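Local coordinates for 2-oxoglutarate dehydrogenase E3 component (Thermus thermophilus, PDB 2YQU), which probably catalyses the NAD+-dependent reoxidation of protein-bound dihydrolipoamide as the FAD-containing E3 component of 2-oxo acid dehydrogenase complexes, at residues A[38-42]-A[43-47]; A[85-88]-A[89-93]; A[432-436]-A[437-441]. All blocks are in the same frame, centred on the assembly; numbering follows the deposited sequence.

Contact 1. Residues A[38-42]-A[43-47]; sequences GTCLR and VGCIP. With FAD (flavin-adenine dinucleotide), chain D.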
loop_
_atom_site.group_PDB
_atom_site.type_symbol
_atom_site.label_atom_id
_atom_site.label_comp_id
_atom_site.label_asym_id
_atom_site.label_seq_id
_atom_site.Cartn_x
_atom_site.Cartn_y
_atom_site.Cartn_z
ATOM N N GLY A 38 11.142 -3.173 23.484
ATOM C CA GLY A 38 11.267 -4.612 23.396
ATOM C C GLY A 38 12.151 -5.136 22.287
ATOM O O GLY A 38 12.966 -4.416 21.709
ATOM N N THR A 39 11.998 -6.428 22.018
ATOM C CA THR A 39 12.713 -7.089 20.938
ATOM C C THR A 39 12.446 -6.371 19.619
ATOM O O THR A 39 13.363 -6.139 18.834
ATOM C CB THR A 39 12.259 -8.565 20.824
ATOM O OG1 THR A 39 12.635 -9.295 22.003
ATOM C CG2 THR A 39 12.982 -9.276 19.689
ATOM N N CYS A 40 11.181 -6.023 19.389
ATOM C CA CYS A 40 10.760 -5.422 18.123
ATOM C C CYS A 40 11.535 -4.149 17.789
ATOM O O CYS A 40 12.097 -4.012 16.701
ATOM C CB CYS A 40 9.266 -5.103 18.161
ATOM S SG CYS A 40 8.629 -4.499 16.587
ATOM N N LEU A 41 11.581 -3.228 18.740
ATOM C CA LEU A 41 12.200 -1.928 18.512
ATOM C C LEU A 41 13.733 -1.997 18.549
ATOM O O LEU A 41 14.400 -1.378 17.727
ATOM C CB LEU A 41 11.700 -0.921 19.545
ATOM C CG LEU A 41 11.578 0.512 19.050
ATOM C CD1 LEU A 41 10.908 1.365 20.107
ATOM C CD2 LEU A 41 12.930 1.080 18.656
ATOM N N ARG A 42 14.275 -2.748 19.505
ATOM C CA ARG A 42 15.709 -2.738 19.778
ATOM C C ARG A 42 16.515 -3.589 18.806
ATOM O O ARG A 42 17.573 -3.156 18.319
ATOM C CB ARG A 42 15.978 -3.214 21.210
ATOM C CG ARG A 42 15.397 -2.336 22.297
ATOM C CD ARG A 42 15.784 -2.791 23.715
ATOM N NE ARG A 42 15.013 -3.957 24.159
ATOM C CZ ARG A 42 15.399 -5.229 24.040
ATOM N NH1 ARG A 42 16.554 -5.558 23.469
ATOM N NH2 ARG A 42 14.606 -6.194 24.482
ATOM N N VAL A 43 16.026 -4.801 18.546
ATOM C CA VAL A 43 16.781 -5.814 17.797
ATOM C C VAL A 43 15.903 -6.640 16.849
ATOM O O VAL A 43 16.265 -7.756 16.484
ATOM C CB VAL A 43 17.503 -6.784 18.762
ATOM C CG1 VAL A 43 18.503 -6.026 19.634
ATOM C CG2 VAL A 43 16.497 -7.549 19.628
ATOM N N GLY A 44 14.762 -6.081 16.440
ATOM C CA GLY A 44 13.760 -6.831 15.705
ATOM C C GLY A 44 13.200 -6.102 14.494
ATOM O O GLY A 44 13.946 -5.758 13.582
ATOM N N CYS A 45 11.885 -5.878 14.504
ATOM C CA CYS A 45 11.155 -5.295 13.376
ATOM C C CYS A 45 11.809 -4.029 12.845
ATOM O O CYS A 45 11.981 -3.875 11.651
ATOM C CB CYS A 45 9.700 -4.956 13.766
ATOM S SG CYS A 45 8.945 -5.902 15.112
ATOM N N ILE A 46 12.144 -3.107 13.739
ATOM C CA ILE A 46 12.583 -1.788 13.317
ATOM C C ILE A 46 13.962 -1.823 12.650
ATOM O O ILE A 46 14.081 -1.381 11.517
ATOM C CB ILE A 46 12.487 -0.773 14.471
ATOM C CG1 ILE A 46 11.013 -0.572 14.859
ATOM C CG2 ILE A 46 13.147 0.550 14.095
ATOM C CD1 ILE A 46 10.099 -0.103 13.712
ATOM N N PRO A 47 15.001 -2.333 13.306
ATOM C CA PRO A 47 16.305 -2.394 12.623
ATOM C C PRO A 47 16.276 -3.270 11.362
ATOM O O PRO A 47 16.918 -2.897 10.376
ATOM C CB PRO A 47 17.251 -2.957 13.691
ATOM C CG PRO A 47 16.357 -3.641 14.674
ATOM C CD PRO A 47 15.079 -2.848 14.686
HETATM P PA FAD D . 9.198 -8.324 23.365
HETATM O O1A FAD D . 10.251 -9.360 23.229
HETATM O O2A FAD D . 9.175 -7.326 22.200
HETATM O O5B FAD D . 9.382 -7.579 24.770
HETATM C C5B FAD D . 9.652 -8.331 25.928
HETATM C C4B FAD D . 10.469 -7.451 26.849
HETATM O O4B FAD D . 10.407 -8.001 28.150
HETATM C C3B FAD D . 11.945 -7.394 26.463
HETATM O O3B FAD D . 12.337 -6.059 26.235
HETATM C C2B FAD D . 12.675 -7.979 27.656
HETATM O O2B FAD D . 13.873 -7.289 27.934
HETATM C C1B FAD D . 11.658 -7.827 28.775
HETATM N N9A FAD D . 11.711 -8.799 29.871
HETATM C C8A FAD D . 11.651 -10.168 29.800
HETATM N N7A FAD D . 11.667 -10.667 31.049
HETATM C C5A FAD D . 11.738 -9.634 31.921
HETATM C C6A FAD D . 11.786 -9.566 33.310
HETATM N N6A FAD D . 11.616 -10.634 34.086
HETATM N N1A FAD D . 11.847 -8.324 33.888
HETATM C C2A FAD D . 11.863 -7.163 33.155
HETATM N N3A FAD D . 11.806 -7.240 31.779
HETATM C C4A FAD D . 11.756 -8.456 31.190
HETATM N N1 FAD D . 7.286 -8.909 14.290
HETATM C C2 FAD D . 6.428 -8.269 13.421
HETATM O O2 FAD D . 5.217 -8.198 13.655
HETATM N N3 FAD D . 6.923 -7.703 12.274
HETATM C C4 FAD D . 8.266 -7.775 11.977
HETATM O O4 FAD D . 8.669 -7.087 11.055
HETATM C C4X FAD D . 9.150 -8.412 12.847
HETATM N N5 FAD D . 10.504 -8.488 12.558
HETATM C C5X FAD D . 11.356 -9.129 13.454
HETATM C C6 FAD D . 12.719 -9.206 13.158
HETATM C C7 FAD D . 13.594 -9.849 14.046
HETATM C C7M FAD D . 15.069 -9.820 13.745
HETATM C C8 FAD D . 13.104 -10.408 15.222
HETATM C C8M FAD D . 14.035 -10.817 16.334
HETATM C C9 FAD D . 11.741 -10.334 15.513
HETATM C C9A FAD D . 10.858 -9.703 14.627
HETATM N N10 FAD D . 9.491 -9.636 14.903
HETATM C C10 FAD D . 8.648 -8.987 14.013
HETATM C "C1'" FAD D . 8.867 -10.335 16.084
HETATM C "C2'" FAD D . 8.650 -9.300 17.191
HETATM O "O2'" FAD D . 9.881 -8.703 17.567
HETATM C "C3'" FAD D . 7.931 -9.888 18.401
HETATM O "O3'" FAD D . 6.757 -10.557 17.978
HETATM C "C4'" FAD D . 7.529 -8.794 19.383
HETATM O "O4'" FAD D . 8.663 -8.087 19.822
HETATM C "C5'" FAD D . 6.753 -9.388 20.565
HETATM O "O5'" FAD D . 6.456 -8.381 21.506
HETATM P P FAD D . 6.332 -8.734 23.070
HETATM O O1P FAD D . 5.903 -7.510 23.811
HETATM O O2P FAD D . 5.487 -9.976 23.290
HETATM O O3P FAD D . 7.817 -9.132 23.561
#

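Contact 2. Residues A[85-88]-A[89-93]; sequences DKVV and QANTQ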
loop_
_atom_site.group_PDB
_atom_site.type_symbol
_atom_site.label_atom_id
_atom_site.label_comp_id
_atom_site.label_asym_id
_atom_site.label_seq_id
_atom_site.Cartn_x
_atom_site.Cartn_y
_atom_site.Cartn_z
ATOM N N ASP A 85 20.695 2.519 13.158
ATOM C CA ASP A 85 20.800 2.920 14.558
ATOM C C ASP A 85 19.974 4.169 14.855
ATOM O O ASP A 85 19.382 4.272 15.919
ATOM C CB ASP A 85 22.255 3.194 14.940
ATOM C CG ASP A 85 23.079 1.929 15.060
ATOM O OD1 ASP A 85 24.321 2.033 14.954
ATOM O OD2 ASP A 85 22.587 0.799 15.254
ATOM N N LYS A 86 19.955 5.106 13.913
ATOM C CA LYS A 86 19.220 6.360 14.060
ATOM C C LYS A 86 17.711 6.108 14.072
ATOM O O LYS A 86 16.976 6.738 14.834
ATOM C CB LYS A 86 19.586 7.303 12.915
ATOM C CG LYS A 86 18.999 8.693 13.011
ATOM C CD LYS A 86 19.645 9.606 11.971
ATOM C CE LYS A 86 19.075 11.007 12.013
ATOM N NZ LYS A 86 19.934 11.949 11.248
ATOM N N VAL A 87 17.253 5.189 13.229
ATOM C CA VAL A 87 15.839 4.832 13.189
ATOM C C VAL A 87 15.442 4.209 14.530
ATOM O O VAL A 87 14.399 4.537 15.089
ATOM C CB VAL A 87 15.523 3.846 12.041
ATOM C CG1 VAL A 87 14.086 3.360 12.138
ATOM C CG2 VAL A 87 15.782 4.479 10.677
ATOM N N VAL A 88 16.283 3.311 15.042
ATOM C CA VAL A 88 16.019 2.648 16.319
ATOM C C VAL A 88 15.984 3.673 17.448
ATOM O O VAL A 88 15.061 3.655 18.265
ATOM C CB VAL A 88 17.072 1.553 16.616
ATOM C CG1 VAL A 88 17.007 1.095 18.074
ATOM C CG2 VAL A 88 16.873 0.354 15.669
ATOM N N GLN A 89 16.986 4.556 17.481
ATOM C CA GLN A 89 17.093 5.608 18.501
ATOM C C GLN A 89 15.828 6.479 18.523
ATOM O O GLN A 89 15.308 6.774 19.583
ATOM C CB GLN A 89 18.379 6.451 18.297
ATOM C CG GLN A 89 18.272 7.987 18.548
ATOM C CD GLN A 89 18.563 8.832 17.290
ATOM O OE1 GLN A 89 17.675 9.043 16.442
ATOM N NE2 GLN A 89 19.805 9.308 17.169
ATOM N N ALA A 90 15.322 6.850 17.348
ATOM C CA ALA A 90 14.139 7.706 17.243
ATOM C C ALA A 90 12.889 7.009 17.769
ATOM O O ALA A 90 12.044 7.634 18.411
ATOM C CB ALA A 90 13.918 8.143 15.792
ATOM N N ASN A 91 12.784 5.712 17.500
ATOM C CA ASN A 91 11.636 4.927 17.934
ATOM C C ASN A 91 11.635 4.686 19.445
ATOM O O ASN A 91 10.584 4.817 20.079
ATOM C CB ASN A 91 11.577 3.591 17.185
ATOM C CG ASN A 91 10.925 3.710 15.833
ATOM O OD1 ASN A 91 9.729 3.506 15.699
ATOM N ND2 ASN A 91 11.711 4.031 14.820
ATOM N N THR A 92 12.790 4.334 20.018
ATOM C CA THR A 92 12.873 4.086 21.468
ATOM C C THR A 92 12.609 5.372 22.238
ATOM O O THR A 92 11.954 5.344 23.275
ATOM C CB THR A 92 14.238 3.486 21.930
ATOM O OG1 THR A 92 15.321 4.320 21.511
ATOM C CG2 THR A 92 14.519 2.141 21.295
ATOM N N GLN A 93 13.115 6.491 21.726
ATOM C CA GLN A 93 12.896 7.799 22.349
ATOM C C GLN A 93 11.419 8.201 22.279
ATOM O O GLN A 93 10.922 8.913 23.153
ATOM C CB GLN A 93 13.785 8.862 21.701
ATOM C CG GLN A 93 15.251 8.737 22.128
ATOM C CD GLN A 93 16.228 9.461 21.213
ATOM O OE1 GLN A 93 17.447 9.304 21.360
ATOM N NE2 GLN A 93 15.710 10.250 20.274
#

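Contact 3. Residues A[432-436]-A[437-441]; sequences HAHPS and LSEIL. With FAD (flavin-adenine dinucleotide), chain H.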
loop_
_atom_site.group_PDB
_atom_site.type_symbol
_atom_site.label_atom_id
_atom_site.label_comp_id
_atom_site.label_asym_id
_atom_site.label_seq_id
_atom_site.Cartn_x
_atom_site.Cartn_y
_atom_site.Cartn_z
ATOM N N HIS A 432 -11.679 1.008 -6.219
ATOM C CA HIS A 432 -10.235 0.967 -6.065
ATOM C C HIS A 432 -9.612 1.877 -7.091
ATOM O O HIS A 432 -9.979 1.824 -8.264
ATOM C CB HIS A 432 -9.720 -0.449 -6.236
ATOM C CG HIS A 432 -10.096 -1.362 -5.109
ATOM N ND1 HIS A 432 -11.278 -2.071 -5.086
ATOM C CD2 HIS A 432 -9.469 -1.635 -3.941
ATOM C CE1 HIS A 432 -11.339 -2.779 -3.972
ATOM N NE2 HIS A 432 -10.253 -2.533 -3.260
ATOM N N ALA A 433 -8.686 2.716 -6.631
ATOM C CA ALA A 433 -7.951 3.646 -7.478
ATOM C C ALA A 433 -7.283 2.933 -8.647
ATOM O O ALA A 433 -6.694 1.858 -8.480
ATOM C CB ALA A 433 -6.895 4.377 -6.643
ATOM N N HIS A 434 -7.405 3.523 -9.836
ATOM C CA HIS A 434 -6.662 3.062 -11.000
ATOM C C HIS A 434 -5.593 4.101 -11.370
ATOM O O HIS A 434 -5.893 5.293 -11.358
ATOM C CB HIS A 434 -7.618 2.867 -12.167
ATOM C CG HIS A 434 -6.938 2.467 -13.433
ATOM N ND1 HIS A 434 -6.547 1.171 -13.691
ATOM C CD2 HIS A 434 -6.563 3.197 -14.508
ATOM C CE1 HIS A 434 -5.963 1.123 -14.875
ATOM N NE2 HIS A 434 -5.958 2.339 -15.389
ATOM N N PRO A 435 -4.367 3.699 -11.715
ATOM C CA PRO A 435 -3.869 2.326 -11.632
ATOM C C PRO A 435 -3.167 2.110 -10.295
ATOM O O PRO A 435 -2.296 2.895 -9.941
ATOM C CB PRO A 435 -2.847 2.254 -12.776
ATOM C CG PRO A 435 -2.480 3.700 -13.082
ATOM C CD PRO A 435 -3.352 4.610 -12.268
ATOM N N SER A 436 -3.539 1.066 -9.568
ATOM C CA SER A 436 -2.922 0.787 -8.278
ATOM C C SER A 436 -2.843 -0.709 -8.043
ATOM O O SER A 436 -3.606 -1.486 -8.616
ATOM C CB SER A 436 -3.708 1.453 -7.155
ATOM O OG SER A 436 -4.930 0.789 -6.923
ATOM N N LEU A 437 -1.906 -1.103 -7.186
ATOM C CA LEU A 437 -1.735 -2.495 -6.829
ATOM C C LEU A 437 -2.969 -3.033 -6.101
ATOM O O LEU A 437 -3.231 -4.228 -6.169
ATOM C CB LEU A 437 -0.458 -2.687 -5.986
ATOM C CG LEU A 437 0.867 -2.440 -6.728
ATOM C CD1 LEU A 437 2.025 -2.623 -5.780
ATOM C CD2 LEU A 437 1.047 -3.331 -7.953
ATOM N N SER A 438 -3.749 -2.154 -5.454
ATOM C CA SER A 438 -4.984 -2.564 -4.763
ATOM C C SER A 438 -5.998 -3.187 -5.719
ATOM O O SER A 438 -6.809 -4.004 -5.314
ATOM C CB SER A 438 -5.644 -1.392 -4.014
ATOM O OG SER A 438 -6.229 -0.466 -4.913
ATOM N N GLU A 439 -5.950 -2.812 -6.991
ATOM C CA GLU A 439 -6.827 -3.434 -7.967
ATOM C C GLU A 439 -6.566 -4.944 -8.130
ATOM O O GLU A 439 -7.442 -5.664 -8.589
ATOM C CB GLU A 439 -6.688 -2.752 -9.319
ATOM C CG GLU A 439 -7.115 -1.293 -9.341
ATOM C CD GLU A 439 -6.833 -0.663 -10.684
ATOM O OE1 GLU A 439 -7.802 -0.455 -11.439
ATOM O OE2 GLU A 439 -5.644 -0.417 -10.993
ATOM N N ILE A 440 -5.364 -5.411 -7.790
ATOM C CA ILE A 440 -5.072 -6.850 -7.800
ATOM C C ILE A 440 -5.931 -7.560 -6.749
ATOM O O ILE A 440 -6.479 -8.632 -6.996
ATOM C CB ILE A 440 -3.570 -7.114 -7.563
ATOM C CG1 ILE A 440 -2.733 -6.453 -8.667
ATOM C CG2 ILE A 440 -3.277 -8.629 -7.468
ATOM C CD1 ILE A 440 -1.264 -6.383 -8.349
ATOM N N LEU A 441 -6.024 -6.962 -5.564
ATOM C CA LEU A 441 -6.887 -7.482 -4.515
ATOM C C LEU A 441 -8.354 -7.443 -4.930
ATOM O O LEU A 441 -9.082 -8.413 -4.712
ATOM C CB LEU A 441 -6.689 -6.692 -3.222
ATOM C CG LEU A 441 -7.600 -7.080 -2.051
ATOM C CD1 LEU A 441 -7.373 -8.536 -1.642
ATOM C CD2 LEU A 441 -7.342 -6.149 -0.901
HETATM P PA FAD H . -11.959 7.796 -22.261
HETATM O O1A FAD H . -11.492 9.112 -22.747
HETATM O O2A FAD H . -10.873 6.998 -21.543
HETATM O O5B FAD H . -12.551 6.931 -23.474
HETATM C C5B FAD H . -13.416 7.519 -24.412
HETATM C C4B FAD H . -13.146 6.871 -25.755
HETATM O O4B FAD H . -14.221 7.190 -26.618
HETATM C C3B FAD H . -11.870 7.380 -26.413
HETATM O O3B FAD H . -11.026 6.278 -26.657
HETATM C C2B FAD H . -12.356 8.067 -27.683
HETATM O O2B FAD H . -11.484 7.892 -28.775
HETATM C C1B FAD H . -13.709 7.419 -27.911
HETATM N N9A FAD H . -14.701 8.223 -28.635
HETATM C C8A FAD H . -15.123 9.493 -28.363
HETATM N N7A FAD H . -16.079 9.831 -29.252
HETATM C C5A FAD H . -16.284 8.790 -30.085
HETATM C C6A FAD H . -17.138 8.592 -31.167
HETATM N N6A FAD H . -18.199 9.370 -31.371
HETATM N N1A FAD H . -17.072 7.376 -31.800
HETATM C C2A FAD H . -16.226 6.367 -31.413
HETATM N N3A FAD H . -15.395 6.575 -30.336
HETATM C C4A FAD H . -15.423 7.770 -29.707
HETATM N N1 FAD H . -7.435 8.814 -14.209
HETATM C C2 FAD H . -7.206 8.066 -13.077
HETATM O O2 FAD H . -8.157 7.575 -12.466
HETATM N N3 FAD H . -5.918 7.859 -12.634
HETATM C C4 FAD H . -4.844 8.413 -13.298
HETATM O O4 FAD H . -3.732 7.932 -13.074
HETATM C C4X FAD H . -5.072 9.182 -14.446
HETATM N N5 FAD H . -4.023 9.746 -15.140
HETATM C C5X FAD H . -4.273 10.490 -16.285
HETATM C C6 FAD H . -3.200 11.050 -16.963
HETATM C C7 FAD H . -3.404 11.806 -18.116
HETATM C C7M FAD H . -2.206 12.384 -18.823
HETATM C C8 FAD H . -4.696 12.010 -18.593
HETATM C C8M FAD H . -4.909 12.476 -20.011
HETATM C C9 FAD H . -5.783 11.456 -17.905
HETATM C C9A FAD H . -5.576 10.695 -16.743
HETATM N N10 FAD H . -6.634 10.131 -16.041
HETATM C C10 FAD H . -6.375 9.381 -14.892
HETATM C "C1'" FAD H . -8.068 10.421 -16.374
HETATM C "C2'" FAD H . -8.617 9.238 -17.171
HETATM O "O2'" FAD H . -7.852 9.034 -18.339
HETATM C "C3'" FAD H . -10.078 9.428 -17.529
HETATM O "O3'" FAD H . -10.794 9.733 -16.347
HETATM C "C4'" FAD H . -10.647 8.153 -18.140
HETATM O "O4'" FAD H . -9.946 7.795 -19.317
HETATM C "C5'" FAD H . -12.130 8.325 -18.437
HETATM O "O5'" FAD H . -12.605 7.141 -19.031
HETATM P P FAD H . -13.811 7.227 -20.097
HETATM O O1P FAD H . -14.185 5.863 -20.514
HETATM O O2P FAD H . -14.981 8.054 -19.571
HETATM O O3P FAD H . -13.249 8.059 -21.348
HETATM O O HOH W 1 -10.166 0.055 -10.309
HETATM O O HOH W 2 -7.539 2.107 -3.950
#

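Contact 1. Residues A[38-42]-A[43-47]
With its chi1 at -175°, C40 sends SG anti to the backbone N, while C45 turns its own SG to the side of its backbone N with chi1 at an unusual -26°; between them the two torsions close the redox-active disulfide. The SG-SG bond of C40 and C45 is 2.1 Å, and its dihedral of -131° is well away from the relaxed value. C45 is the cysteine that faces the flavin: its SG stands 3.3 Å from C10 of the FAD, as in related pyridine nucleotide-disulfide oxidoreductases, where the flavin-side sulfur passes electrons to and from the isoalloxazine ring.

Backbone bonds on both sides of the disulfide set the turn. V43 N gives a hydrogen bond to T39 O, and I46 N reaches C40 O at 3.1 Å in a nearly straight bond, and the chain resumes as a helix after G44, its N-cap residue. A side chain on G44 would run into T39 O and the C40 CA.

T39 holds the pyrophosphate and R42 the adenosine-side ribose. T39 OG1 donates to the pyrophosphate oxygen O1A of the FAD at 2.7 Å. The R42 chain bends to lay down its guanidinium with G38 O on one face, toward the rim, 3.1 Å above the plane, while NH2 of R42 bonds the FAD ribose oxygen O3B at 2.9 Å.

Beyond the cofactor, C40 and C45 touch A310 at the start of helix 310-326, and H434 of the second subunit packs on both cysteines. L41 packs on N91, T92 and V95 of helix 77-102, and I46 on V87 of the same helix.

Contact 2. Residues A[85-88]-A[89-93]
N91 folds back on V87 one turn earlier and grips its carbonyl twice. The backbone N of N91 makes the ordinary helical bond to V87 O, and ND2 of the same residue adds a second at 2.7 Å, practically straight at 174°. The two donors come to V87 O from opposite faces of its carbonyl plane, with ND2 well above that plane and V87 O lying in the plane of the N91 amide. A chi1 of -83° swings CG of N91 to the side of its backbone N, back along the helix, which also lays ND2 beside CG1 of V87 at 3.6 Å. Held by that bond, the amide is unlikely to turn freely.

All of this belongs to one long alpha helix, 77-102, in the FAD-binding part of the chain, and the i to i+4 bonds continue through this stretch: Q89 N to D85 O, A90 N to K86 O at 3.0 Å, and T92 N to V88 O at 2.9 Å. V87, V88, N91 and T92 make up the packed side. V88 and N91 rest on I46, and V88 also meets P47 and L41. One turn on from V88, T92 brings CG2 to 4.2 Å from CG1 of V88, a slack apolar touch beside the firm backbone bond. Next to this face the second subunit closes in, with its R377 on V87 and A90 and its G374 on N91.

The other side is looser and faces solvent, with D85, K86 and Q89 all exposed. D85 leads its carboxylate away from the next turn, and K86 runs extended from CG outward.

Contact 3. Residues A[432-436]-A[437-441]
The His-carboxylate pair H434-E439 sits where the loop after helix 424-429 runs into helix 438-449 of the dimerisation domain, and H434 is the predicted proton acceptor of the active site. ND1 of H434 donates to OE1 of E439 at 3.0 Å, meeting the syn lone pair, with OE1 at the ring edge and only 8° from its plane; a weaker reach goes to OE2. The ring and the carboxylate are turned 76° against each other. Together with P435 CB, which lies over one ring face, the bond should limit how far the imidazole can swing.

E439 owes its reach to an extended chain beyond CG, chi2 175°. OE2 takes a second bond from S436 N at 2.9 Å, coming from above the carboxylate plane, while E439 N returns to S436 O, so side chain and backbone of E439 both hold S436. Water 1 lies between OE1 and H432 O. An alanine in place of E439 would remove both carboxylate oxygens and is likely to leave ND1 of H434 and N of S436 without their acceptor and the imidazole freer to turn.

The peptide bond before P435 is cis. On the cofactor side, N3 of the FAD bound by the second subunit donates to H434 O, and P435 packs on K49 of the second subunit. Further back, H432 NE2 bonds E413 on helix 407-419. OG of S436 donates to A433 O at 2.6 Å and stands 2.7 Å from OG of S438, which in turn lies at the edge of the H432 ring, 3.6 Å from CD2.

In the fold
Along the chain the three come in series: contact 1, contact 2, then contact 3 near the C-terminus. Contacts 1 and 2 both lie in the nucleotide-binding part of the chain, with centres 10 Å apart, where L41 and I46 of helices 38-43 and 45-63 pack on helix 77-102. Contact 3 belongs to the dimerisation domain, and its centre is about 32 Å from that of contact 1 and 33 Å from that of contact 2. Within one chain it touches neither. Across the dimer it meets the other subunit's contact 1: H434 packs against C40 of the second subunit, so each active site combines the disulfide and flavin of one chain with the histidine of the other.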